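Local coordinates for alanine racemase (PDB 3E6E), which belongs to the alanine racemase family, whose subunits join a TIM-barrel domain to a largely beta-stranded C-terminal domain, and holds DCS at its pocket, at residues G224-G229 with Y241-A246. The protein carries 1 engineered substitution. Numbering follows the deposited sequence.
Sequences GVAMYG and YALKPA. With DCS (D-[3-hydroxy-2-methyl-5-phosphonooxymethyl-pyridin-4-ylmethyl]-N,O-cycloserylamide), chain D.
Tyr228 O accepts a hydrogen bond from Ala246 N at 3.0 Å, the single hydrogen bond that joins residues 224-229 to residues 241-246. The bond bends to 147° at the hydrogen, and its donor rides 43° above the plane of the carbonyl. Pro245 adds a weaker CA-H...O contact to the same oxygen, with its CA 3.6 Å from Tyr228 O. A matching contact runs the other way at Gly229, where the CA lies 3.4 Å from Lys244 O. At this close pass Gly229 has a positive phi and presents only a bare CA to the opposing backbone. Its own carbonyl is met by the Pro245 ring, Gly229 O to CG 3.6 Å. Leu243 brings the main apolar contribution: its CG stands anti to the carbonyl carbon (chi1 -70°), CB rests against the Gly229 CA, and CD2 reaches the methyl of Ala226 at 3.8 Å from its CB. The same CD2 abuts Ala226 O, which also accepts the N-H of Gly229 in a 3-10 turn.

Residues 225-228 form a short 3-10 segment just past strand 220-223, the last of the parallel TIM-barrel strands, and the chain then loops back as 241-246 toward strand 249-259. The start of this segment faces the phosphate of DCS: Val225 N binds its O2P at 3.0 Å in a nearly straight bond, while Gly224 N reaches O1P more weakly at 3.2 Å. Val225 also lays its methyls beside O2P, and the amide end of the short helical segment would probably favour the phosphate charge. The Tyr228 ring stacks with His46 and with Tyr44 of the DCS pocket, and its hydroxyl bonds to Val38 O. The hydroxyl of Tyr241, near the Ala226 methyl, is hydrogen-bonded to that of Tyr223.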
ATOM      1  N   GLY A 224       4.074  15.371 -13.607  1.00 22.17           N
ATOM      2  CA  GLY A 224       4.049  14.272 -12.663  1.00 21.90           C
ATOM      3  C   GLY A 224       4.652  12.950 -13.127  1.00 22.51           C
ATOM      4  O   GLY A 224       5.871  12.787 -13.178  1.00 21.32           O
ATOM      5  N   VAL A 225       3.772  12.005 -13.466  1.00 23.63           N
ATOM      6  CA  VAL A 225       4.152  10.661 -13.900  1.00 22.89           C
ATOM      7  C   VAL A 225       5.238  10.534 -14.943  1.00 22.89           C
ATOM      8  O   VAL A 225       6.029   9.583 -14.904  1.00 23.91           O
ATOM      9  CB  VAL A 225       2.941   9.885 -14.423  1.00 21.21           C
ATOM     10  CG1 VAL A 225       2.007   9.629 -13.305  1.00 19.99           C
ATOM     11  CG2 VAL A 225       2.274  10.653 -15.525  1.00 21.05           C
ATOM     12  N   ALA A 226       5.277  11.464 -15.883  1.00 20.75           N
ATOM     13  CA  ALA A 226       6.284  11.380 -16.912  1.00 20.27           C
ATOM     14  C   ALA A 226       7.685  11.581 -16.351  1.00 20.80           C
ATOM     15  O   ALA A 226       8.646  11.040 -16.891  1.00 19.99           O
ATOM     16  CB  ALA A 226       6.003  12.382 -17.999  1.00 20.01           C
ATOM     17  N   MET A 227       7.830  12.336 -15.267  1.00 22.25           N
ATOM     18  CA  MET A 227       9.182  12.536 -14.750  1.00 24.27           C
ATOM     19  C   MET A 227       9.713  11.267 -14.091  1.00 24.44           C
ATOM     20  O   MET A 227      10.855  11.217 -13.633  1.00 24.10           O
ATOM     21  CB  MET A 227       9.258  13.745 -13.795  1.00 23.30           C
ATOM     22  CG  MET A 227       8.585  13.624 -12.458  1.00 23.06           C
ATOM     23  SD  MET A 227       8.737  15.234 -11.575  1.00 25.97           S
ATOM     24  CE  MET A 227       8.130  14.770  -9.913  1.00 21.55           C
ATOM     25  N   TYR A 228       8.871  10.236 -14.072  1.00 24.74           N
ATOM     26  CA  TYR A 228       9.228   8.941 -13.508  1.00 23.42           C
ATOM     27  C   TYR A 228       9.379   7.921 -14.643  1.00 22.74           C
ATOM     28  O   TYR A 228       9.630   6.743 -14.404  1.00 23.93           O
ATOM     29  CB  TYR A 228       8.155   8.487 -12.525  1.00 23.15           C
ATOM     30  CG  TYR A 228       7.902   9.464 -11.392  1.00 23.32           C
ATOM     31  CD1 TYR A 228       8.814   9.615 -10.348  1.00 21.72           C
ATOM     32  CD2 TYR A 228       6.741  10.241 -11.367  1.00 25.00           C
ATOM     33  CE1 TYR A 228       8.575  10.517  -9.306  1.00 22.51           C
ATOM     34  CE2 TYR A 228       6.491  11.148 -10.330  1.00 24.79           C
ATOM     35  CZ  TYR A 228       7.408  11.283  -9.304  1.00 23.51           C
ATOM     36  OH  TYR A 228       7.142  12.174  -8.281  1.00 21.82           O
ATOM     37  N   GLY A 229       9.221   8.396 -15.875  1.00 21.94           N
ATOM     38  CA  GLY A 229       9.359   7.551 -17.050  1.00 21.69           C
ATOM     39  C   GLY A 229       8.168   6.685 -17.427  1.00 22.80           C
ATOM     40  O   GLY A 229       8.333   5.658 -18.098  1.00 24.78           O
ATOM     41  N   TYR A 241       8.569  12.180 -26.455  1.00 24.69           N
ATOM     42  CA  TYR A 241      10.003  11.995 -26.272  1.00 22.72           C
ATOM     43  C   TYR A 241      10.233  10.762 -25.395  1.00 22.80           C
ATOM     44  O   TYR A 241       9.352  10.353 -24.634  1.00 21.86           O
ATOM     45  CB  TYR A 241      10.638  13.250 -25.658  1.00 22.25           C
ATOM     46  CG  TYR A 241      10.331  13.499 -24.196  1.00 22.35           C
ATOM     47  CD1 TYR A 241      11.103  12.918 -23.193  1.00 23.23           C
ATOM     48  CD2 TYR A 241       9.269  14.322 -23.814  1.00 21.88           C
ATOM     49  CE1 TYR A 241      10.824  13.152 -21.846  1.00 23.40           C
ATOM     50  CE2 TYR A 241       8.984  14.559 -22.473  1.00 20.37           C
ATOM     51  CZ  TYR A 241       9.764  13.973 -21.498  1.00 21.82           C
ATOM     52  OH  TYR A 241       9.496  14.198 -20.174  1.00 22.02           O
ATOM     53  N   ALA A 242      11.417  10.171 -25.522  1.00 23.01           N
ATOM     54  CA  ALA A 242      11.793   8.969 -24.786  1.00 22.14           C
ATOM     55  C   ALA A 242      11.735   9.115 -23.284  1.00 22.26           C
ATOM     56  O   ALA A 242      12.557   9.814 -22.698  1.00 23.10           O
ATOM     57  CB  ALA A 242      13.179   8.548 -25.184  1.00 22.65           C
ATOM     58  N   LEU A 243      10.764   8.451 -22.665  1.00 22.27           N
ATOM     59  CA  LEU A 243      10.620   8.480 -21.213  1.00 22.48           C
ATOM     60  C   LEU A 243      11.453   7.311 -20.705  1.00 23.68           C
ATOM     61  O   LEU A 243      11.432   6.239 -21.299  1.00 22.94           O
ATOM     62  CB  LEU A 243       9.153   8.291 -20.806  1.00 22.58           C
ATOM     63  CG  LEU A 243       8.177   9.432 -21.113  1.00 22.69           C
ATOM     64  CD1 LEU A 243       6.747   8.994 -20.797  1.00 20.07           C
ATOM     65  CD2 LEU A 243       8.569  10.672 -20.298  1.00 20.85           C
ATOM     66  N   LYS A 244      12.197   7.519 -19.623  1.00 24.83           N
ATOM     67  CA  LYS A 244      13.041   6.462 -19.076  1.00 23.63           C
ATOM     68  C   LYS A 244      12.559   6.056 -17.692  1.00 23.20           C
ATOM     69  O   LYS A 244      12.674   6.818 -16.728  1.00 23.25           O
ATOM     70  CB  LYS A 244      14.494   6.930 -19.002  1.00 24.99           C
ATOM     71  CG  LYS A 244      15.416   5.980 -18.235  1.00 30.90           C
ATOM     72  CD  LYS A 244      16.785   6.617 -17.963  1.00 32.65           C
ATOM     73  CE  LYS A 244      17.614   6.780 -19.228  1.00 33.19           C
ATOM     74  NZ  LYS A 244      18.149   5.470 -19.700  1.00 35.83           N
ATOM     75  N   PRO A 245      12.006   4.844 -17.576  1.00 22.29           N
ATOM     76  CA  PRO A 245      11.509   4.352 -16.291  1.00 21.85           C
ATOM     77  C   PRO A 245      12.542   4.524 -15.183  1.00 21.16           C
ATOM     78  O   PRO A 245      13.711   4.182 -15.350  1.00 19.80           O
ATOM     79  CB  PRO A 245      11.200   2.892 -16.592  1.00 23.10           C
ATOM     80  CG  PRO A 245      10.750   2.949 -18.029  1.00 22.94           C
ATOM     81  CD  PRO A 245      11.809   3.837 -18.633  1.00 22.46           C
ATOM     82  N   ALA A 246      12.104   5.064 -14.052  1.00 21.05           N
ATOM     83  CA  ALA A 246      12.999   5.287 -12.925  1.00 22.25           C
ATOM     84  C   ALA A 246      12.836   4.234 -11.835  1.00 21.79           C
ATOM     85  O   ALA A 246      13.726   4.048 -11.013  1.00 22.26           O
ATOM     86  CB  ALA A 246      12.748   6.667 -12.339  1.00 23.10           C
TER
HETATM   87  N1  DCS D 372      -1.921  18.724 -11.103  1.00 29.63           N
HETATM   88  C2  DCS D 372      -2.969  18.321 -10.212  1.00 29.64           C
HETATM   89  C2A DCS D 372      -3.982  19.323  -9.692  1.00 31.69           C
HETATM   90  C3  DCS D 372      -3.024  16.972  -9.848  1.00 29.97           C
HETATM   91  O3  DCS D 372      -3.978  16.510  -9.010  1.00 30.58           O
HETATM   92  C4  DCS D 372      -2.025  16.060 -10.382  1.00 30.89           C
HETATM   93  C4A DCS D 372      -2.077  14.593 -10.002  1.00 34.27           C
HETATM   94  C5  DCS D 372      -0.997  16.576 -11.289  1.00 28.15           C
HETATM   95  C6  DCS D 372      -0.973  17.885 -11.619  1.00 28.49           C
HETATM   96  C5A DCS D 372       0.076  15.709 -11.899  1.00 26.89           C
HETATM   97  O4P DCS D 372      -0.541  14.791 -12.806  1.00 27.14           O
HETATM   98  P   DCS D 372       0.223  13.692 -13.669  1.00 25.04           P
HETATM   99  O1P DCS D 372       1.132  14.411 -14.541  1.00 26.02           O
HETATM  100  O2P DCS D 372       0.925  12.787 -12.765  1.00 24.66           O
HETATM  101  O3P DCS D 372      -0.777  12.977 -14.453  1.00 25.99           O
HETATM  102  N   DCS D 372      -3.416  13.994 -10.394  1.00 37.03           N
HETATM  103  CA  DCS D 372      -3.703  12.645 -10.143  1.00 37.37           C
HETATM  104  C   DCS D 372      -4.552  12.158  -9.106  1.00 38.21           C
HETATM  105  O   DCS D 372      -5.191  12.919  -8.171  1.00 39.09           O
HETATM  106  ND  DCS D 372      -4.618  10.852  -9.200  1.00 37.84           N
HETATM  107  OG  DCS D 372      -3.838  10.448 -10.264  1.00 37.75           O
HETATM  108  CB  DCS D 372      -3.283  11.540 -10.830  1.00 38.26           C